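Local coordinates for protein extracellular ligand-binding receptor (Rhodopseudomonas palustris, PDB 3SG0) that binds benzoylformate and probably related lignin-derived aromatic acids, as the solute-binding receptor of a transport system, at residues A[307-312]-A[351-356]; A[163-168]-A[218-223]; A[72-77]-A[99-104]. All blocks are in the same frame, centred on the assembly; numbering follows the deposited sequence.

Interaction 1. Residues A[307-312]-A[351-356]; sequences FGVHLW and ALNNGL. With 173 (benzoyl-formic acid), chain B.
Val309 and His310, in the first turns of helix 306-328, sit beside Asn353 and Asn354 at the tip of a beta-hairpin with a two-residue turn; Val309 CA and Asn353 CA are 6.9 Å apart. A type I turn from Leu352 to Gly355 closes this hairpin, with Leu352 N bonded to Gly355 O at 2.8 Å and Gly355 N bonded back to Leu352 O. Both asparagines reach toward the helix. Val309 CG2 lies against the amide of Asn353, 3.3 Å from ND2, while CG1 faces the side chain of Asn354. Both amide nitrogens also donate to Asp313, ND2 of Asn353 to OD1 and ND2 of Asn354 to OD2, and this one carboxylate probably sets both rotations. The His310 ring turns an edge to the second amide, CD2 lying 3.0 Å from Asn354 ND2 with ring and amide planes 35° apart. Replacing His310 by an alanine would probably leave the Asn354 amide without this ring edge and a gap beside the ligand's phenyl ring. That phenyl is flanked by His310 CE1, 4.0 Å from C3 of benzoylformate, and meets the edge of Phe307 in its plane, CE2 to C3 at 3.7 Å.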
loop_
_atom_site.group_PDB
_atom_site.type_symbol
_atom_site.label_atom_id
_atom_site.label_comp_id
_atom_site.label_asym_id
_atom_site.label_seq_id
_atom_site.Cartn_x
_atom_site.Cartn_y
_atom_site.Cartn_z
ATOM N N PHE A 307 2.823 1.963 -6.923
ATOM C CA PHE A 307 2.227 2.840 -5.925
ATOM C C PHE A 307 1.175 3.773 -6.500
ATOM O O PHE A 307 0.228 4.128 -5.808
ATOM C CB PHE A 307 3.304 3.516 -5.078
ATOM C CG PHE A 307 4.084 2.517 -4.302
ATOM C CD1 PHE A 307 5.340 2.097 -4.718
ATOM C CD2 PHE A 307 3.500 1.890 -3.215
ATOM C CE1 PHE A 307 6.013 1.098 -4.023
ATOM C CE2 PHE A 307 4.170 0.891 -2.526
ATOM C CZ PHE A 307 5.421 0.492 -2.931
ATOM N N GLY A 308 1.303 4.129 -7.776
ATOM C CA GLY A 308 0.273 4.921 -8.423
ATOM C C GLY A 308 -1.055 4.178 -8.506
ATOM O O GLY A 308 -2.136 4.782 -8.490
ATOM N N VAL A 309 -0.982 2.854 -8.600
ATOM C CA VAL A 309 -2.194 2.056 -8.733
ATOM C C VAL A 309 -3.016 2.060 -7.449
ATOM O O VAL A 309 -4.205 1.767 -7.480
ATOM C CB VAL A 309 -1.903 0.621 -9.253
ATOM C CG1 VAL A 309 -1.826 -0.393 -8.111
ATOM C CG2 VAL A 309 -2.972 0.211 -10.256
ATOM N N HIS A 310 -2.406 2.413 -6.325
ATOM C CA HIS A 310 -3.174 2.508 -5.084
ATOM C C HIS A 310 -4.124 3.691 -5.149
ATOM O O HIS A 310 -5.225 3.641 -4.588
ATOM C CB HIS A 310 -2.224 2.528 -3.885
ATOM C CG HIS A 310 -1.401 1.291 -3.841
ATOM N ND1 HIS A 310 -0.140 1.174 -3.289
ATOM C CD2 HIS A 310 -1.698 0.086 -4.373
ATOM C CE1 HIS A 310 0.293 -0.066 -3.477
ATOM N NE2 HIS A 310 -0.639 -0.742 -4.124
ATOM N N LEU A 311 -3.730 4.744 -5.858
ATOM C CA LEU A 311 -4.648 5.847 -6.129
ATOM C C LEU A 311 -5.681 5.412 -7.172
ATOM O O LEU A 311 -6.887 5.606 -6.998
ATOM C CB LEU A 311 -3.880 7.084 -6.595
ATOM C CG LEU A 311 -4.740 8.280 -7.009
ATOM C CD1 LEU A 311 -5.752 8.661 -5.939
ATOM C CD2 LEU A 311 -3.842 9.455 -7.356
ATOM N N TRP A 312 -5.208 4.798 -8.252
ATOM C CA TRP A 312 -6.094 4.361 -9.324
ATOM C C TRP A 312 -7.212 3.438 -8.813
ATOM O O TRP A 312 -8.395 3.674 -9.086
ATOM C CB TRP A 312 -5.280 3.658 -10.408
ATOM C CG TRP A 312 -6.081 3.229 -11.592
ATOM C CD1 TRP A 312 -6.637 2.008 -11.799
ATOM C CD2 TRP A 312 -6.420 4.024 -12.733
ATOM N NE1 TRP A 312 -7.302 1.985 -13.000
ATOM C CE2 TRP A 312 -7.179 3.211 -13.598
ATOM C CE3 TRP A 312 -6.141 5.339 -13.116
ATOM C CZ2 TRP A 312 -7.676 3.673 -14.817
ATOM C CZ3 TRP A 312 -6.635 5.794 -14.329
ATOM C CH2 TRP A 312 -7.392 4.963 -15.162
ATOM N N ALA A 351 -12.295 -7.269 -9.452
ATOM C CA ALA A 351 -10.870 -7.429 -9.692
ATOM C C ALA A 351 -10.215 -6.058 -9.745
ATOM O O ALA A 351 -10.482 -5.269 -10.652
ATOM C CB ALA A 351 -10.627 -8.188 -10.991
ATOM N N LEU A 352 -9.380 -5.776 -8.752
ATOM C CA LEU A 352 -8.554 -4.575 -8.725
ATOM C C LEU A 352 -7.117 -4.986 -9.009
ATOM O O LEU A 352 -6.781 -6.165 -8.955
ATOM C CB LEU A 352 -8.630 -3.922 -7.338
ATOM C CG LEU A 352 -9.989 -3.349 -6.927
ATOM C CD1 LEU A 352 -9.948 -2.854 -5.500
ATOM C CD2 LEU A 352 -10.424 -2.225 -7.874
ATOM N N ASN A 353 -6.254 -4.018 -9.283
ATOM C CA ASN A 353 -4.832 -4.315 -9.399
ATOM C C ASN A 353 -4.254 -4.887 -8.118
ATOM O O ASN A 353 -3.277 -5.640 -8.133
ATOM C CB ASN A 353 -4.082 -3.066 -9.815
ATOM C CG ASN A 353 -4.343 -2.719 -11.248
ATOM O OD1 ASN A 353 -3.707 -3.277 -12.143
ATOM N ND2 ASN A 353 -5.309 -1.839 -11.494
ATOM N N ASN A 354 -4.884 -4.534 -7.000
ATOM C CA ASN A 354 -4.473 -4.996 -5.689
ATOM C C ASN A 354 -4.999 -6.379 -5.320
ATOM O O ASN A 354 -4.566 -6.941 -4.314
ATOM C CB ASN A 354 -4.887 -3.966 -4.627
ATOM C CG ASN A 354 -3.841 -2.891 -4.427
ATOM O OD1 ASN A 354 -2.848 -3.117 -3.739
ATOM N ND2 ASN A 354 -4.056 -1.716 -5.006
ATOM N N GLY A 355 -5.925 -6.924 -6.105
ATOM C CA GLY A 355 -6.485 -8.234 -5.808
ATOM C C GLY A 355 -7.978 -8.279 -6.035
ATOM O O GLY A 355 -8.576 -7.319 -6.527
ATOM N N LEU A 356 -8.576 -9.414 -5.686
ATOM C CA LEU A 356 -10.019 -9.591 -5.798
ATOM C C LEU A 356 -10.689 -9.090 -4.531
ATOM O O LEU A 356 -10.509 -9.660 -3.447
ATOM C CB LEU A 356 -10.377 -11.057 -6.049
ATOM C CG LEU A 356 -11.875 -11.334 -6.212
ATOM C CD1 LEU A 356 -12.427 -10.650 -7.453
ATOM C CD2 LEU A 356 -12.136 -12.831 -6.275
HETATM O O1B 173 B . 1.863 1.556 4.813
HETATM C C1 173 B . 2.991 1.969 4.747
HETATM O O1A 173 B . 3.590 2.717 5.753
HETATM C C2 173 B . 3.912 1.493 3.655
HETATM O O2 173 B . 5.089 1.681 3.731
HETATM C C1G 173 B . 3.281 0.843 2.464
HETATM C C2D 173 B . 2.047 1.484 1.836
HETATM C C2E 173 B . 1.379 0.827 0.645
HETATM C C3 173 B . 1.948 -0.483 0.102
HETATM C C1E 173 B . 3.192 -1.109 0.761
HETATM C C1D 173 B . 3.875 -0.451 1.942
#

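Interaction 2. Residues A[163-168]-A[218-223]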
loop_
_atom_site.group_PDB
_atom_site.type_symbol
_atom_site.label_atom_id
_atom_site.label_comp_id
_atom_site.label_asym_id
_atom_site.label_seq_id
_atom_site.Cartn_x
_atom_site.Cartn_y
_atom_site.Cartn_z
ATOM N N GLY A 163 16.396 -13.818 10.889
ATOM C CA GLY A 163 16.653 -12.506 11.461
ATOM C C GLY A 163 15.554 -11.532 11.076
ATOM O O GLY A 163 14.811 -11.777 10.127
ATOM N N TYR A 164 15.439 -10.428 11.807
ATOM C CA TYR A 164 14.421 -9.432 11.501
ATOM C C TYR A 164 14.930 -8.009 11.705
ATOM O O TYR A 164 15.508 -7.683 12.747
ATOM C CB TYR A 164 13.174 -9.649 12.366
ATOM C CG TYR A 164 12.108 -8.608 12.128
ATOM C CD1 TYR A 164 12.168 -7.365 12.750
ATOM C CD2 TYR A 164 11.052 -8.855 11.259
ATOM C CE1 TYR A 164 11.199 -6.398 12.517
ATOM C CE2 TYR A 164 10.084 -7.903 11.026
ATOM C CZ TYR A 164 10.165 -6.679 11.651
ATOM O OH TYR A 164 9.182 -5.753 11.390
ATOM N N ILE A 165 14.687 -7.159 10.711
ATOM C CA ILE A 165 14.805 -5.715 10.889
ATOM C C ILE A 165 13.619 -5.068 10.189
ATOM O O ILE A 165 13.220 -5.495 9.107
ATOM C CB ILE A 165 16.139 -5.150 10.341
ATOM C CG1 ILE A 165 16.226 -3.643 10.588
ATOM C CG2 ILE A 165 16.340 -5.492 8.865
ATOM C CD1 ILE A 165 17.587 -3.044 10.257
ATOM N N GLY A 166 13.038 -4.050 10.806
ATOM C CA GLY A 166 11.912 -3.377 10.183
ATOM C C GLY A 166 11.787 -1.957 10.689
ATOM O O GLY A 166 12.476 -1.556 11.634
ATOM N N PHE A 167 10.907 -1.187 10.068
ATOM C CA PHE A 167 10.690 0.178 10.513
ATOM C C PHE A 167 10.140 0.185 11.937
ATOM O O PHE A 167 9.304 -0.651 12.311
ATOM C CB PHE A 167 9.661 0.884 9.637
ATOM C CG PHE A 167 10.149 1.286 8.262
ATOM C CD1 PHE A 167 11.486 1.575 7.989
ATOM C CD2 PHE A 167 9.221 1.423 7.243
ATOM C CE1 PHE A 167 11.870 1.979 6.708
ATOM C CE2 PHE A 167 9.592 1.825 5.981
ATOM C CZ PHE A 167 10.912 2.113 5.704
ATOM N N SER A 168 10.565 1.179 12.709
ATOM C CA SER A 168 10.038 1.415 14.049
ATOM C C SER A 168 8.726 2.201 13.973
ATOM O O SER A 168 8.611 3.307 14.515
ATOM C CB SER A 168 11.069 2.162 14.895
ATOM O OG SER A 168 11.601 3.251 14.164
ATOM N N VAL A 218 16.969 -13.616 6.470
ATOM C CA VAL A 218 16.605 -12.388 7.160
ATOM C C VAL A 218 15.360 -11.789 6.518
ATOM O O VAL A 218 15.251 -11.730 5.288
ATOM C CB VAL A 218 17.751 -11.358 7.145
ATOM C CG1 VAL A 218 17.316 -10.066 7.830
ATOM C CG2 VAL A 218 18.976 -11.924 7.839
ATOM N N PHE A 219 14.426 -11.367 7.368
ATOM C CA PHE A 219 13.239 -10.647 6.943
ATOM C C PHE A 219 13.413 -9.155 7.185
ATOM O O PHE A 219 13.823 -8.736 8.275
ATOM C CB PHE A 219 12.016 -11.129 7.719
ATOM C CG PHE A 219 10.733 -10.662 7.115
ATOM C CD1 PHE A 219 10.111 -11.427 6.146
ATOM C CD2 PHE A 219 10.181 -9.428 7.447
ATOM C CE1 PHE A 219 8.949 -10.999 5.541
ATOM C CE2 PHE A 219 9.009 -8.994 6.838
ATOM C CZ PHE A 219 8.398 -9.788 5.886
ATOM N N ILE A 220 13.083 -8.359 6.171
ATOM C CA ILE A 220 13.126 -6.905 6.265
ATOM C C ILE A 220 11.714 -6.360 6.046
ATOM O O ILE A 220 11.091 -6.660 5.022
ATOM C CB ILE A 220 14.072 -6.317 5.192
ATOM C CG1 ILE A 220 15.489 -6.876 5.375
ATOM C CG2 ILE A 220 14.049 -4.784 5.239
ATOM C CD1 ILE A 220 16.434 -6.536 4.241
ATOM N N ALA A 221 11.215 -5.569 6.999
ATOM C CA ALA A 221 9.903 -4.939 6.875
ATOM C C ALA A 221 10.085 -3.440 6.661
ATOM O O ALA A 221 10.252 -2.669 7.611
ATOM C CB ALA A 221 9.043 -5.210 8.101
ATOM N N SER A 222 10.052 -3.034 5.400
ATOM C CA SER A 222 10.390 -1.678 4.999
ATOM C C SER A 222 9.601 -1.306 3.745
ATOM O O SER A 222 8.811 -2.106 3.236
ATOM C CB SER A 222 11.900 -1.603 4.757
ATOM O OG SER A 222 12.320 -0.291 4.441
ATOM N N ALA A 223 9.797 -0.091 3.248
ATOM C CA ALA A 223 9.059 0.362 2.075
ATOM C C ALA A 223 9.802 1.493 1.396
ATOM O O ALA A 223 10.490 2.289 2.058
ATOM C CB ALA A 223 7.668 0.814 2.451
#
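Tyr164 and Phe219 lie side by side on one face of two parallel strands, both rings pointing the same way, with CE2 of the tyrosine 3.9 Å from CD2 of the phenylalanine. Strand 163-167 runs beside strand 218-221 at 13°, and four backbone bonds zip them together, from Phe219 N to Gly163 O (2.8 Å) as far as Phe167 N to Ala221 O. The tyrosine ring is laid forward along its own strand, and its OH fills the hollow over Gly166, where a beta-carbon would run into it. The same hydroxyl oxygen touches the Ala221 methyl, OH to CB 3.3 Å, so the smallest residues of this face take the end of the longest; Tyr176 adds an edge-to-face ring contact. On the other face Ile165 CG2 rests on Ile220 CG1 at 3.8 Å, and Val218 leans over Gly163, where a side chain would be tight. These branched side chains form a ridge under helices 204-212 and 228-236.

Past the last bridge the two segments still touch. Phe167 has CG anti to its carbonyl carbon (chi1 -74°), which swings the ring across to the other strand and lays one face over Ser222, its CA 3.9 Å from the ring centroid in a CH-pi contact. Ser222 OG comes within 3.1 Å of Phe167 CZ while its polar partner is Tyr196 OH, and Ala223 CB packs 4.1 Å from Phe167 CE2. Phe167 also touches Arg198, and Ala223 touches the bound benzoylformate. Here, as in other type I periplasmic binding proteins, the ligand site lies at the C-terminal edge of the parallel sheet of a Rossmann-like lobe.

Interaction 3. Residues A[72-77]-A[99-104]; sequences SDPTKA and TPVSLP. With 173 (benzoyl-formic acid), chain B.
Thr99 OG1 is gripped twice: it donates to O1B of the benzoylformate carboxylate at 2.7 Å and accepts from Ala122 N. The other carboxylate oxygen, O1A, takes an almost straight bond from Thr99 N, also 2.7 Å long, with 176° at the hydrogen. With its chi1 of -67° the threonine keeps OG1 beside the backbone N, and the two donors of one residue can clasp both oxygens. Thr99 opens helix 99-111, so the helix start is likely to favour the negative charge; Arg198 and Ala121 N bond to the ligand as well.

Two residues on, Val101 turns to the other helix. Its CG1 presses on the Ala77 methyl, CB to CG1 only 3.3 Å, tighter than normal carbon contact, while CG2 lies 3.4 Å from Ser72 O. The valine thus straddles the start of helix 74-86. In this Rossmann-like lobe the two helices are neighbours in the chain, joined through strand 92-94, and each follows a strand of the mixed sheet, so their N-terminal turns meet on the ligand side.

Pro74 lies across Val101 at about a right angle and covers the backbone beneath, with CG 3.6 Å from Pro100 O. That carbonyl would look to residue 104 for its helical N-H, but Pro104 has none and the helix is kinked there. The ring of Pro104 meets Pro74 instead, CG to CB at 4.2 Å. Val101 O is buried here and has no polar partner in the model. Asp73, modelled in two conformations, caps helix 74-86 from its N-cap position in one of them, where OD2 takes Lys76 N at 2.9 Å.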
loop_
_atom_site.group_PDB
_atom_site.type_symbol
_atom_site.label_atom_id
_atom_site.label_comp_id
_atom_site.label_asym_id
_atom_site.label_seq_id
_atom_site.Cartn_x
_atom_site.Cartn_y
_atom_site.Cartn_z
ATOM N N SER A 72 5.505 13.051 3.807
ATOM C CA SER A 72 5.667 11.878 4.685
ATOM C C SER A 72 5.516 12.248 6.162
ATOM O O SER A 72 6.035 11.545 7.028
ATOM C CB SER A 72 7.026 11.182 4.481
ATOM O OG SER A 72 7.299 10.892 3.118
ATOM N N ASP A 73 4.791 13.328 6.448
ATOM C CA ASP A 73 4.683 13.834 7.808
ATOM C C ASP A 73 3.240 13.794 8.292
ATOM O O ASP A 73 2.351 14.391 7.686
ATOM C CB ASP A 73 5.224 15.260 7.889
ATOM C CG ASP A 73 5.143 15.826 9.281
ATOM O OD1 ASP A 73 5.942 15.391 10.136
ATOM O OD2 ASP A 73 4.282 16.696 9.524
ATOM N N PRO A 74 2.990 13.065 9.397
ATOM C CA PRO A 74 1.601 12.961 9.869
ATOM C C PRO A 74 0.956 14.308 10.191
ATOM O O PRO A 74 -0.230 14.495 9.930
ATOM C CB PRO A 74 1.715 12.096 11.132
ATOM C CG PRO A 74 2.989 11.309 10.939
ATOM C CD PRO A 74 3.914 12.241 10.198
ATOM N N THR A 75 1.719 15.249 10.732
ATOM C CA THR A 75 1.158 16.552 11.073
ATOM C C THR A 75 0.711 17.292 9.812
ATOM O O THR A 75 -0.372 17.884 9.761
ATOM C CB THR A 75 2.169 17.398 11.868
ATOM O OG1 THR A 75 2.458 16.741 13.109
ATOM C CG2 THR A 75 1.611 18.776 12.156
ATOM N N LYS A 76 1.548 17.257 8.783
ATOM C CA LYS A 76 1.202 17.913 7.537
ATOM C C LYS A 76 0.022 17.236 6.843
ATOM O O LYS A 76 -0.808 17.906 6.245
ATOM C CB LYS A 76 2.400 17.989 6.594
ATOM C CG LYS A 76 2.159 18.900 5.399
ATOM C CD LYS A 76 3.437 19.219 4.630
ATOM C CE LYS A 76 3.179 20.221 3.507
ATOM N NZ LYS A 76 2.789 21.572 4.016
ATOM N N ALA A 77 -0.044 15.913 6.905
ATOM C CA ALA A 77 -1.175 15.210 6.312
ATOM C C ALA A 77 -2.476 15.621 6.995
ATOM O O ALA A 77 -3.490 15.814 6.334
ATOM C CB ALA A 77 -0.983 13.701 6.388
ATOM N N THR A 99 1.562 4.358 6.485
ATOM C CA THR A 99 0.746 4.042 7.640
ATOM C C THR A 99 0.802 5.101 8.752
ATOM O O THR A 99 -0.245 5.564 9.200
ATOM C CB THR A 99 1.071 2.632 8.169
ATOM O OG1 THR A 99 0.650 1.660 7.206
ATOM C CG2 THR A 99 0.356 2.370 9.473
ATOM N N PRO A 100 2.001 5.504 9.211
ATOM C CA PRO A 100 2.032 6.509 10.282
ATOM C C PRO A 100 1.360 7.819 9.868
ATOM O O PRO A 100 0.773 8.522 10.694
ATOM C CB PRO A 100 3.539 6.725 10.524
ATOM C CG PRO A 100 4.229 6.189 9.296
ATOM C CD PRO A 100 3.355 5.066 8.822
ATOM N N VAL A 101 1.467 8.155 8.593
ATOM C CA VAL A 101 0.908 9.396 8.078
ATOM C C VAL A 101 -0.612 9.302 7.963
ATOM O O VAL A 101 -1.329 10.286 8.171
ATOM C CB VAL A 101 1.562 9.763 6.731
ATOM C CG1 VAL A 101 1.037 11.075 6.222
ATOM C CG2 VAL A 101 3.079 9.817 6.880
ATOM N N SER A 102 -1.104 8.105 7.654
ATOM C CA SER A 102 -2.538 7.873 7.465
ATOM C C SER A 102 -3.329 7.717 8.755
ATOM O O SER A 102 -4.511 8.046 8.797
ATOM C CB SER A 102 -2.757 6.621 6.623
ATOM O OG SER A 102 -2.248 6.793 5.313
ATOM N N LEU A 103 -2.701 7.182 9.795
ATOM C CA LEU A 103 -3.424 6.894 11.030
ATOM C C LEU A 103 -4.250 8.062 11.586
ATOM O O LEU A 103 -5.419 7.872 11.909
ATOM C CB LEU A 103 -2.480 6.332 12.097
ATOM C CG LEU A 103 -2.234 4.831 11.991
ATOM C CD1 LEU A 103 -1.021 4.422 12.822
ATOM C CD2 LEU A 103 -3.480 4.055 12.409
ATOM N N PRO A 104 -3.668 9.266 11.686
ATOM C CA PRO A 104 -4.447 10.385 12.236
ATOM C C PRO A 104 -5.605 10.800 11.339
ATOM O O PRO A 104 -6.514 11.491 11.808
ATOM C CB PRO A 104 -3.419 11.519 12.340
ATOM C CG PRO A 104 -2.323 11.148 11.376
ATOM C CD PRO A 104 -2.265 9.640 11.431
HETATM O O1B 173 B . 1.863 1.556 4.813
HETATM C C1 173 B . 2.991 1.969 4.747
HETATM O O1A 173 B . 3.590 2.717 5.753
HETATM C C2 173 B . 3.912 1.493 3.655
HETATM O O2 173 B . 5.089 1.681 3.731
HETATM C C1G 173 B . 3.281 0.843 2.464
HETATM C C2D 173 B . 2.047 1.484 1.836
HETATM C C2E 173 B . 1.379 0.827 0.645
HETATM C C3 173 B . 1.948 -0.483 0.102
HETATM C C1E 173 B . 3.192 -1.109 0.761
HETATM C C1D 173 B . 3.875 -0.451 1.942
#

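In the fold
From the N terminus the contacts come in the order interaction 3, interaction 2, interaction 1, each closing before the next opens, with none nested or crossed. Interaction 3 closes a 21-residue loop, the rest of helix 74-86 and strand 92-94, and joins two helix starts beside the mixed sheet. Interaction 2 spans 49 residues, including helix 170-186, strand 189-196 and helix 204-212, and pairs the central strands of the four-stranded parallel sheet. Interaction 1 bridges 38 mostly helical residues to set the hairpin against helix 306-328. Their centres lie 20 to 24 Å apart and no two of the contacts touch, yet all three reach benzoylformate: carboxylate at 99-104, phenyl at 307-312, and Ala223 in the loop after strand 217-221.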